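PDB 4GF2: erythrocyte binding antigen 140 from Plasmodium falciparum, which probably binds receptors on the host erythrocyte surface during invasion, through a region holding two Duffy-binding domains. Local coordinates for residues Ser84-Cys87 and Asn88-Asn92; Ala171-Gln175 and Ile176-Ile180; Ile306-Asn309 and Asp310-Phe314; Ile373-Ala376 and Gln377-Tyr381. The protein carries 3 engineered substitutions. One frame throughout, in Å; residues are numbered along the deposited sequence.

Contact 1. Residues Ser84-Cys87 and Asn88-Asn92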
loop_
_atom_site.group_PDB
_atom_site.type_symbol
_atom_site.label_atom_id
_atom_site.label_comp_id
_atom_site.label_asym_id
_atom_site.label_seq_id
_atom_site.Cartn_x
_atom_site.Cartn_y
_atom_site.Cartn_z
ATOM N N SER A 84 31.300 13.025 16.344
ATOM C CA SER A 84 30.994 14.182 15.509
ATOM C C SER A 84 29.607 14.727 15.844
ATOM O O SER A 84 29.324 15.910 15.651
ATOM C CB SER A 84 31.081 13.828 14.024
ATOM O OG SER A 84 29.953 13.083 13.590
ATOM N N ILE A 85 28.748 13.858 16.364
ATOM C CA ILE A 85 27.382 14.244 16.679
ATOM C C ILE A 85 27.361 15.148 17.903
ATOM O O ILE A 85 26.767 16.225 17.882
ATOM C CB ILE A 85 26.492 13.007 16.908
ATOM C CG1 ILE A 85 26.306 12.254 15.590
ATOM C CG2 ILE A 85 25.142 13.418 17.465
ATOM C CD1 ILE A 85 25.657 10.889 15.738
ATOM N N PHE A 86 28.017 14.707 18.968
ATOM C CA PHE A 86 28.148 15.517 20.168
ATOM C C PHE A 86 28.746 16.879 19.823
ATOM O O PHE A 86 28.314 17.907 20.344
ATOM C CB PHE A 86 29.021 14.794 21.193
ATOM C CG PHE A 86 29.343 15.620 22.398
ATOM C CD1 PHE A 86 28.331 16.170 23.168
ATOM C CD2 PHE A 86 30.657 15.843 22.768
ATOM C CE1 PHE A 86 28.621 16.930 24.278
ATOM C CE2 PHE A 86 30.955 16.607 23.877
ATOM C CZ PHE A 86 29.937 17.149 24.636
ATOM N N CYS A 87 29.735 16.881 18.933
ATOM C CA CYS A 87 30.368 18.120 18.502
ATOM C C CYS A 87 29.348 19.082 17.903
ATOM O O CYS A 87 29.260 20.239 18.310
ATOM C CB CYS A 87 31.463 17.831 17.474
ATOM S SG CYS A 87 32.072 19.309 16.621
ATOM N N ASN A 88 28.582 18.600 16.932
ATOM C CA ASN A 88 27.605 19.440 16.255
ATOM C C ASN A 88 26.495 19.938 17.176
ATOM O O ASN A 88 26.019 21.063 17.026
ATOM C CB ASN A 88 27.006 18.694 15.063
ATOM C CG ASN A 88 28.037 18.411 13.993
ATOM O OD1 ASN A 88 29.067 19.073 13.926
ATOM N ND2 ASN A 88 27.770 17.422 13.157
ATOM N N GLU A 89 26.091 19.108 18.131
ATOM C CA GLU A 89 25.000 19.476 19.023
ATOM C C GLU A 89 25.463 20.511 20.052
ATOM O O GLU A 89 24.691 21.389 20.444
ATOM C CB GLU A 89 24.395 18.234 19.682
ATOM C CG GLU A 89 23.737 17.297 18.665
ATOM C CD GLU A 89 22.932 16.168 19.291
ATOM O OE1 GLU A 89 22.734 16.168 20.519
ATOM O OE2 GLU A 89 22.483 15.277 18.541
ATOM N N LEU A 90 26.723 20.427 20.473
ATOM C CA LEU A 90 27.303 21.466 21.318
ATOM C C LEU A 90 27.180 22.805 20.613
ATOM O O LEU A 90 26.692 23.784 21.177
ATOM C CB LEU A 90 28.782 21.195 21.599
ATOM C CG LEU A 90 29.146 20.293 22.777
ATOM C CD1 LEU A 90 30.635 20.046 22.767
ATOM C CD2 LEU A 90 28.717 20.902 24.109
ATOM N N ARG A 91 27.631 22.831 19.365
ATOM C CA ARG A 91 27.683 24.055 18.589
ATOM C C ARG A 91 26.279 24.576 18.316
ATOM O O ARG A 91 26.006 25.768 18.478
ATOM C CB ARG A 91 28.428 23.808 17.271
ATOM C CG ARG A 91 29.846 23.268 17.461
ATOM C CD ARG A 91 30.485 22.845 16.145
ATOM N NE ARG A 91 30.754 23.992 15.284
ATOM C CZ ARG A 91 31.793 24.810 15.431
ATOM N NH1 ARG A 91 32.674 24.618 16.409
ATOM N NH2 ARG A 91 31.947 25.829 14.601
ATOM N N ASN A 92 25.385 23.681 17.914
ATOM C CA ASN A 92 24.037 24.090 17.543
ATOM C C ASN A 92 23.230 24.563 18.736
ATOM O O ASN A 92 22.363 25.423 18.603
ATOM C CB ASN A 92 23.317 22.959 16.818
ATOM C CG ASN A 92 23.873 22.724 15.438
ATOM O OD1 ASN A 92 24.572 23.577 14.893
ATOM N ND2 ASN A 92 23.565 21.573 14.859
#

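Contact 2. Residues Ala171-Gln175 and Ile176-Ile180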
loop_
_atom_site.group_PDB
_atom_site.type_symbol
_atom_site.label_atom_id
_atom_site.label_comp_id
_atom_site.label_asym_id
_atom_site.label_seq_id
_atom_site.Cartn_x
_atom_site.Cartn_y
_atom_site.Cartn_z
ATOM N N ALA A 171 30.599 30.278 14.162
ATOM C CA ALA A 171 30.279 31.519 13.474
ATOM C C ALA A 171 28.801 31.825 13.675
ATOM O O ALA A 171 27.984 30.919 13.834
ATOM C CB ALA A 171 30.605 31.414 11.988
ATOM N N GLU A 172 28.472 33.109 13.676
ATOM C CA GLU A 172 27.100 33.558 13.863
ATOM C C GLU A 172 26.334 33.511 12.547
ATOM O O GLU A 172 26.786 34.044 11.537
ATOM C CB GLU A 172 27.097 34.975 14.437
ATOM C CG GLU A 172 27.712 35.050 15.827
ATOM C CD GLU A 172 27.918 36.466 16.313
ATOM O OE1 GLU A 172 27.687 37.408 15.527
ATOM O OE2 GLU A 172 28.313 36.637 17.487
ATOM N N GLU A 173 25.176 32.859 12.568
ATOM C CA GLU A 173 24.316 32.746 11.396
ATOM C C GLU A 173 22.857 32.757 11.835
ATOM O O GLU A 173 22.545 32.393 12.967
ATOM C CB GLU A 173 24.578 31.436 10.653
ATOM C CG GLU A 173 26.022 31.141 10.317
ATOM C CD GLU A 173 26.158 29.867 9.498
ATOM O OE1 GLU A 173 27.074 29.065 9.768
ATOM O OE2 GLU A 173 25.337 29.665 8.579
ATOM N N PRO A 174 21.952 33.158 10.933
ATOM C CA PRO A 174 20.522 33.076 11.238
ATOM C C PRO A 174 20.124 31.674 11.687
ATOM O O PRO A 174 20.691 30.693 11.203
ATOM C CB PRO A 174 19.866 33.418 9.900
ATOM C CG PRO A 174 20.858 34.299 9.222
ATOM C CD PRO A 174 22.202 33.767 9.615
ATOM N N GLN A 175 19.157 31.585 12.594
ATOM C CA GLN A 175 18.757 30.300 13.148
ATOM C C GLN A 175 18.326 29.325 12.060
ATOM O O GLN A 175 18.686 28.146 12.089
ATOM C CB GLN A 175 17.618 30.471 14.154
ATOM C CG GLN A 175 17.148 29.149 14.739
ATOM C CD GLN A 175 16.052 29.316 15.764
ATOM O OE1 GLN A 175 14.942 29.723 15.437
ATOM N NE2 GLN A 175 16.359 28.998 17.017
ATOM N N ILE A 176 17.550 29.818 11.103
ATOM C CA ILE A 176 16.973 28.949 10.085
ATOM C C ILE A 176 18.042 28.341 9.184
ATOM O O ILE A 176 17.878 27.231 8.678
ATOM C CB ILE A 176 15.945 29.694 9.221
ATOM C CG1 ILE A 176 15.148 28.689 8.392
ATOM C CG2 ILE A 176 16.636 30.723 8.331
ATOM C CD1 ILE A 176 13.951 29.288 7.739
ATOM N N ASN A 177 19.133 29.068 8.979
ATOM C CA ASN A 177 20.257 28.529 8.228
ATOM C C ASN A 177 20.875 27.370 9.006
ATOM O O ASN A 177 21.113 26.290 8.459
ATOM C CB ASN A 177 21.303 29.615 7.955
ATOM C CG ASN A 177 20.753 30.765 7.115
ATOM O OD1 ASN A 177 19.573 31.112 7.202
ATOM N ND2 ASN A 177 21.614 31.359 6.294
ATOM N N LEU A 178 21.111 27.595 10.296
ATOM C CA LEU A 178 21.689 26.573 11.159
ATOM C C LEU A 178 20.763 25.368 11.295
ATOM O O LEU A 178 21.226 24.231 11.304
ATOM C CB LEU A 178 22.004 27.152 12.541
ATOM C CG LEU A 178 23.063 28.256 12.566
ATOM C CD1 LEU A 178 23.215 28.850 13.962
ATOM C CD2 LEU A 178 24.394 27.728 12.065
ATOM N N TRP A 179 19.458 25.609 11.391
ATOM C CA TRP A 179 18.504 24.510 11.546
ATOM C C TRP A 179 18.439 23.654 10.288
ATOM O O TRP A 179 18.444 22.427 10.364
ATOM C CB TRP A 179 17.113 25.027 11.903
ATOM C CG TRP A 179 16.956 25.358 13.352
ATOM C CD1 TRP A 179 17.954 25.521 14.270
ATOM C CD2 TRP A 179 15.725 25.557 14.059
ATOM N NE1 TRP A 179 17.420 25.820 15.502
ATOM C CE2 TRP A 179 16.054 25.846 15.399
ATOM C CE3 TRP A 179 14.378 25.525 13.688
ATOM C CZ2 TRP A 179 15.086 26.098 16.366
ATOM C CZ3 TRP A 179 13.418 25.781 14.650
ATOM C CH2 TRP A 179 13.775 26.064 15.972
ATOM N N ILE A 180 18.388 24.300 9.129
ATOM C CA ILE A 180 18.370 23.571 7.867
ATOM C C ILE A 180 19.599 22.660 7.767
ATOM O O ILE A 180 19.484 21.484 7.423
ATOM C CB ILE A 180 18.303 24.534 6.664
ATOM C CG1 ILE A 180 16.880 25.086 6.521
ATOM C CG2 ILE A 180 18.705 23.827 5.381
ATOM C CD1 ILE A 180 16.690 26.046 5.362
#

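Contact 3. Residues Ile306-Asn309 and Asp310-Phe314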
loop_
_atom_site.group_PDB
_atom_site.type_symbol
_atom_site.label_atom_id
_atom_site.label_comp_id
_atom_site.label_asym_id
_atom_site.label_seq_id
_atom_site.Cartn_x
_atom_site.Cartn_y
_atom_site.Cartn_z
ATOM N N ILE A 306 3.607 -14.815 -19.811
ATOM C CA ILE A 306 3.606 -15.241 -18.417
ATOM C C ILE A 306 5.009 -15.530 -17.897
ATOM O O ILE A 306 5.821 -16.151 -18.579
ATOM C CB ILE A 306 2.744 -16.506 -18.231
ATOM C CG1 ILE A 306 1.292 -16.209 -18.608
ATOM C CG2 ILE A 306 2.822 -16.999 -16.793
ATOM C CD1 ILE A 306 0.359 -17.382 -18.427
ATOM N N ASN A 307 5.284 -15.077 -16.680
ATOM C CA ASN A 307 6.541 -15.379 -16.008
ATOM C C ASN A 307 6.325 -16.519 -15.015
ATOM O O ASN A 307 5.734 -16.324 -13.953
ATOM C CB ASN A 307 7.068 -14.129 -15.300
ATOM C CG ASN A 307 8.388 -14.368 -14.595
ATOM O OD1 ASN A 307 8.549 -15.349 -13.869
ATOM N ND2 ASN A 307 9.343 -13.471 -14.807
ATOM N N VAL A 308 6.805 -17.707 -15.369
ATOM C CA VAL A 308 6.498 -18.926 -14.624
ATOM C C VAL A 308 6.927 -18.844 -13.164
ATOM O O VAL A 308 6.180 -19.236 -12.269
ATOM C CB VAL A 308 7.158 -20.160 -15.275
ATOM C CG1 VAL A 308 6.949 -21.407 -14.419
ATOM C CG2 VAL A 308 6.598 -20.380 -16.669
ATOM N N ASN A 309 8.136 -18.346 -12.929
ATOM C CA ASN A 309 8.660 -18.218 -11.574
ATOM C C ASN A 309 7.771 -17.355 -10.688
ATOM O O ASN A 309 7.445 -17.735 -9.566
ATOM C CB ASN A 309 10.071 -17.635 -11.608
ATOM C CG ASN A 309 11.061 -18.562 -12.271
ATOM O OD1 ASN A 309 10.857 -19.772 -12.310
ATOM N ND2 ASN A 309 12.143 -17.999 -12.795
ATOM N N ASP A 310 7.389 -16.188 -11.193
ATOM C CA ASP A 310 6.529 -15.283 -10.443
ATOM C C ASP A 310 5.170 -15.924 -10.209
ATOM O O ASP A 310 4.594 -15.812 -9.126
ATOM C CB ASP A 310 6.355 -13.965 -11.194
ATOM C CG ASP A 310 7.634 -13.159 -11.262
ATOM O OD1 ASP A 310 8.605 -13.510 -10.558
ATOM O OD2 ASP A 310 7.663 -12.163 -12.012
ATOM N N LEU A 311 4.667 -16.597 -11.238
ATOM C CA LEU A 311 3.365 -17.252 -11.182
ATOM C C LEU A 311 3.303 -18.271 -10.053
ATOM O O LEU A 311 2.343 -18.312 -9.285
ATOM C CB LEU A 311 3.078 -17.948 -12.513
ATOM C CG LEU A 311 1.828 -18.826 -12.546
ATOM C CD1 LEU A 311 0.583 -17.985 -12.345
ATOM C CD2 LEU A 311 1.755 -19.597 -13.854
ATOM N N ARG A 312 4.331 -19.101 -9.960
ATOM C CA ARG A 312 4.363 -20.141 -8.946
ATOM C C ARG A 312 4.802 -19.575 -7.599
ATOM O O ARG A 312 4.528 -20.157 -6.554
ATOM C CB ARG A 312 5.262 -21.290 -9.401
ATOM C CG ARG A 312 4.672 -22.030 -10.595
ATOM C CD ARG A 312 5.602 -23.084 -11.156
ATOM N NE ARG A 312 4.980 -23.804 -12.264
ATOM C CZ ARG A 312 5.597 -24.710 -13.015
ATOM N NH1 ARG A 312 6.868 -25.018 -12.788
ATOM N NH2 ARG A 312 4.942 -25.309 -14.000
ATOM N N GLY A 313 5.472 -18.429 -7.625
ATOM C CA GLY A 313 5.811 -17.739 -6.397
ATOM C C GLY A 313 4.539 -17.251 -5.733
ATOM O O GLY A 313 4.341 -17.415 -4.528
ATOM N N PHE A 314 3.662 -16.662 -6.540
ATOM C CA PHE A 314 2.400 -16.128 -6.047
ATOM C C PHE A 314 1.470 -17.232 -5.547
ATOM O O PHE A 314 0.609 -16.989 -4.703
ATOM C CB PHE A 314 1.710 -15.326 -7.147
ATOM C CG PHE A 314 0.483 -14.610 -6.684
ATOM C CD1 PHE A 314 0.582 -13.389 -6.045
ATOM C CD2 PHE A 314 -0.772 -15.158 -6.890
ATOM C CE1 PHE A 314 -0.550 -12.726 -5.620
ATOM C CE2 PHE A 314 -1.901 -14.499 -6.468
ATOM C CZ PHE A 314 -1.791 -13.281 -5.830
#

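Contact 4. Residues Ile373-Ala376 and Gln377-Tyr381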
loop_
_atom_site.group_PDB
_atom_site.type_symbol
_atom_site.label_atom_id
_atom_site.label_comp_id
_atom_site.label_asym_id
_atom_site.label_seq_id
_atom_site.Cartn_x
_atom_site.Cartn_y
_atom_site.Cartn_z
ATOM N N ILE A 373 -4.370 -10.346 -12.077
ATOM C CA ILE A 373 -3.492 -10.376 -13.238
ATOM C C ILE A 373 -3.220 -11.812 -13.686
ATOM O O ILE A 373 -3.402 -12.147 -14.856
ATOM C CB ILE A 373 -2.177 -9.626 -12.959
ATOM C CG1 ILE A 373 -2.440 -8.120 -12.959
ATOM C CG2 ILE A 373 -1.124 -9.961 -14.007
ATOM C CD1 ILE A 373 -1.284 -7.286 -12.469
ATOM N N TYR A 374 -2.807 -12.666 -12.756
ATOM C CA TYR A 374 -2.494 -14.049 -13.097
ATOM C C TYR A 374 -3.725 -14.797 -13.590
ATOM O O TYR A 374 -3.645 -15.567 -14.542
ATOM C CB TYR A 374 -1.851 -14.771 -11.912
ATOM C CG TYR A 374 -0.494 -14.209 -11.566
ATOM C CD1 TYR A 374 0.539 -14.231 -12.491
ATOM C CD2 TYR A 374 -0.248 -13.641 -10.322
ATOM C CE1 TYR A 374 1.782 -13.711 -12.189
ATOM C CE2 TYR A 374 0.990 -13.112 -10.011
ATOM C CZ TYR A 374 2.000 -13.150 -10.951
ATOM O OH TYR A 374 3.232 -12.630 -10.642
ATOM N N GLU A 375 -4.869 -14.566 -12.957
ATOM C CA GLU A 375 -6.100 -15.184 -13.423
ATOM C C GLU A 375 -6.323 -14.821 -14.889
ATOM O O GLU A 375 -6.632 -15.681 -15.709
ATOM C CB GLU A 375 -7.293 -14.737 -12.580
ATOM C CG GLU A 375 -8.634 -15.280 -13.058
ATOM C CD GLU A 375 -8.731 -16.791 -12.961
ATOM O OE1 GLU A 375 -7.815 -17.418 -12.387
ATOM O OE2 GLU A 375 -9.732 -17.357 -13.453
ATOM N N ALA A 376 -6.141 -13.546 -15.217
ATOM C CA ALA A 376 -6.349 -13.083 -16.584
ATOM C C ALA A 376 -5.362 -13.750 -17.529
ATOM O O ALA A 376 -5.747 -14.275 -18.572
ATOM C CB ALA A 376 -6.220 -11.572 -16.665
ATOM N N GLN A 377 -4.086 -13.731 -17.160
ATOM C CA GLN A 377 -3.054 -14.328 -17.995
ATOM C C GLN A 377 -3.312 -15.817 -18.195
ATOM O O GLN A 377 -3.256 -16.317 -19.316
ATOM C CB GLN A 377 -1.673 -14.128 -17.373
ATOM C CG GLN A 377 -1.113 -12.726 -17.506
ATOM C CD GLN A 377 0.246 -12.598 -16.845
ATOM O OE1 GLN A 377 0.485 -13.182 -15.788
ATOM N NE2 GLN A 377 1.148 -11.849 -17.472
ATOM N N LEU A 378 -3.589 -16.521 -17.102
ATOM C CA LEU A 378 -3.836 -17.957 -17.159
ATOM C C LEU A 378 -5.028 -18.283 -18.044
ATOM O O LEU A 378 -4.986 -19.231 -18.828
ATOM C CB LEU A 378 -4.071 -18.512 -15.764
ATOM C CG LEU A 378 -2.847 -18.466 -14.864
ATOM C CD1 LEU A 378 -3.219 -18.878 -13.459
ATOM C CD2 LEU A 378 -1.771 -19.364 -15.421
ATOM N N LEU A 379 -6.091 -17.497 -17.907
ATOM C CA LEU A 379 -7.265 -17.655 -18.751
ATOM C C LEU A 379 -6.902 -17.387 -20.204
ATOM O O LEU A 379 -7.240 -18.169 -21.091
ATOM C CB LEU A 379 -8.379 -16.707 -18.307
ATOM C CG LEU A 379 -9.089 -17.076 -17.001
ATOM C CD1 LEU A 379 -10.045 -15.970 -16.599
ATOM C CD2 LEU A 379 -9.828 -18.399 -17.135
ATOM N N LYS A 380 -6.209 -16.280 -20.443
ATOM C CA LYS A 380 -5.793 -15.926 -21.792
ATOM C C LYS A 380 -4.977 -17.054 -22.406
ATOM O O LYS A 380 -5.127 -17.367 -23.586
ATOM C CB LYS A 380 -4.973 -14.636 -21.783
ATOM C CG LYS A 380 -4.399 -14.249 -23.141
ATOM C CD LYS A 380 -5.486 -14.110 -24.194
ATOM C CE LYS A 380 -4.919 -13.656 -25.532
ATOM N NZ LYS A 380 -4.382 -12.268 -25.475
ATOM N N TYR A 381 -4.117 -17.666 -21.598
ATOM C CA TYR A 381 -3.257 -18.736 -22.079
ATOM C C TYR A 381 -4.066 -19.987 -22.412
ATOM O O TYR A 381 -3.777 -20.683 -23.385
ATOM C CB TYR A 381 -2.186 -19.070 -21.042
ATOM C CG TYR A 381 -1.242 -20.162 -21.489
ATOM C CD1 TYR A 381 -0.199 -19.890 -22.365
ATOM C CD2 TYR A 381 -1.398 -21.467 -21.042
ATOM C CE1 TYR A 381 0.664 -20.886 -22.779
ATOM C CE2 TYR A 381 -0.540 -22.468 -21.451
ATOM C CZ TYR A 381 0.489 -22.174 -22.319
ATOM O OH TYR A 381 1.346 -23.170 -22.727
#

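Contact 1. Residues Ser84-Cys87 and Asn88-Asn92
F86 and L90 meet one turn apart on helix 83-101 of the first Duffy-binding region, in a local i to i+4 contact. The L90 methyl CD1 sits over one face of the F86 ring, displaced toward the rim, and its closest atom there is F86 CZ at 3.5 Å. Measured to the F86 ring centroid, L90 CD1 stands at 3.9 Å and 27° off the normal, a CH-pi contact. CG of F86, anti to the backbone N (chi1 173°), carries the ring toward the next turn, and chi2 (56°) sets which face L90 meets. Both residues turn inward, F86 onto L74 and L90 onto A71 of helix 56-78, with I162 touching each.

Round the helix, I85 and E89 run side by side, and I85 CG2 lies 3.4 Å from E89 OE2. The other carboxylate oxygen, OE1, forms a salt bridge with K77 and also accepts from N78. C87 and R91 make a further i to i+4 pair: C87 SG lies 3.9 Å from R91 CD, while the R91 guanidinium reaches the backbone carbonyl of I168. Since C87 is disulfide-bonded to C166, the turn is tied twice to the loop holding C166 and I168. The chemistry is thus divided: apolar contact inward, a buried and probably charged E89 paired with lysine, and a covalent link backed by arginine.

Contact 2. Residues Ala171-Gln175 and Ile176-Ile180
The flat amide of Q175 lies stacked over the indole of W179, the two planes 27° apart. Q175 CD rides 3.3 Å above the ring plane toward its rim, and NE2 comes within 3.2 Å of W179 CZ2. Nearer the backbone, Q175 CG lies over the five-membered ring of W179, 3.5 Å from its centroid, as a CH-pi contact. An extended chain (chi1 179°, chi2 178°) carries the amide along the indole. Its position is fixed from outside: OE1 accepts from the backbone N of M106, NE2 donates to D96 and D105, and D96 OD1 also takes the indole NE1.

On another side of this first turn, E173 and L178 cross at an angle, with L178 CD2 3.8 Å from E173 CD, so a methyl lies against the carboxylate end as well as CB and CG. The carboxylate itself pairs with K181. P174 holds the N-cap position of helix 175-202; its ring packs on N177, with P174 CB 3.6 Å from N177 OD1. P174 O receives the backbone N of L178 at 3.3 Å, and a weaker, bent bond from N177 N.

Q175 is buried, yet both ends of its amide have partners, and its carbon chain and amide face are spent on the tryptophan. The stack and the shared D96 probably restrain both groups, joining the start of this helix to helix 83-101.

Contact 3. Residues Ile306-Asn309 and Asp310-Phe314
N307 lays its side-chain amide flat against the carboxylate of D310, the two planes only 4° apart and N307 CG 3.5 Å from D310 OD2. The same asparagine caps the helix: its OD1 accepts the backbone N of D310 at 3.0 Å, in a bond almost straight at the hydrogen. The donor stands well above the plane of the amide carbonyl, 42° out of it, so the bond does not follow a lone pair. The amide thus lies parallel to the carboxylate while its OD1 still accepts the N-H. CG anti to the backbone N (chi1 -179°) places the amide over D310.

One residue earlier, I306 puts CG2 4.1 Å from L311 CD2, bridging the cap with an apolar contact. V308 and R312 lie side by side on the outer flank, where V308 CG1 rests 3.7 Å above the guanidinium plane of R312, toward its rim. R312 is fully stretched, and its NE donates to N317. The backbone closes the turn with L311 N bonding to N307 O at 2.9 Å. At the third position of the helix, a negative charge on D310 would probably interact favourably with the helix's N-terminal end.

An asparagine N-cap, together with the I306-L311 pair that runs from N' to N4 as a hydrophobic staple, marks the start of helix 308-314.

Contact 4. Residues Ile373-Ala376 and Gln377-Tyr381
Q377 reaches back along the helix so that its OE1 ends 3.5 Å from Y374 CD1 and 4.0 Å from I373 CG2. Its chain is extended beyond CG (chi2 179°) and lies beside both residues. The amide is turned 51° to the tyrosine ring, and the oxygen meets the ring obliquely. The amide nitrogen NE2 bonds to A303 O, which helps fix the rotation of the group, while Y374 OH bonds to Y283 O.

E375 is built differently. Its CG is anti to the backbone N, and a bend at chi2 (64°) brings the carboxylate across L379, where E375 OE2 lies 3.5 Å from L379 CD1. The charge is buried but well supplied: OE1 meets K319 in a salt bridge and also accepts from C349 N, and OE2 accepts from S398. These donors would probably favour the ionised form.

The two leucines keep CG beside their own backbone N, which brings them close to the carbonyls of the preceding turn: L378 CG is 3.0 Å from Y374 O, and L379 CG is 3.1 Å from E375 O, both short. The side chain of K380, bent at chi2 and chi4, takes NZ to V460 O and S304 OG.

Within the second Duffy-binding region this piece of helix 361-382 is covered on several flanks. Helix 285-293 packs on I373, Y374 and Q377, helix 388-407 takes L379 and K380, and helix 308-314 lies against Y374 and L378.

In the fold
The four contacts form two pairs, far apart in an elongated chain. Contacts 1 and 2 lie in the first Duffy-binding region, their centres 14 Å apart; they do not touch directly, but helices 83-101 and 175-202 pack on each other between them. Contacts 3 and 4 do touch: D310 CB meets Y374 OH at 3.4 Å, and I306 CG1 meets Q377 CB at 3.8 Å. Contact 4 is the buried one; the other three are only partly so. In contact 4, as for Q175 in contact 2, buried polar ends find partners. Contact 3 uses an asparagine side chain to cap a helix, whereas contacts 1 and 2 each have a CH-pi contact.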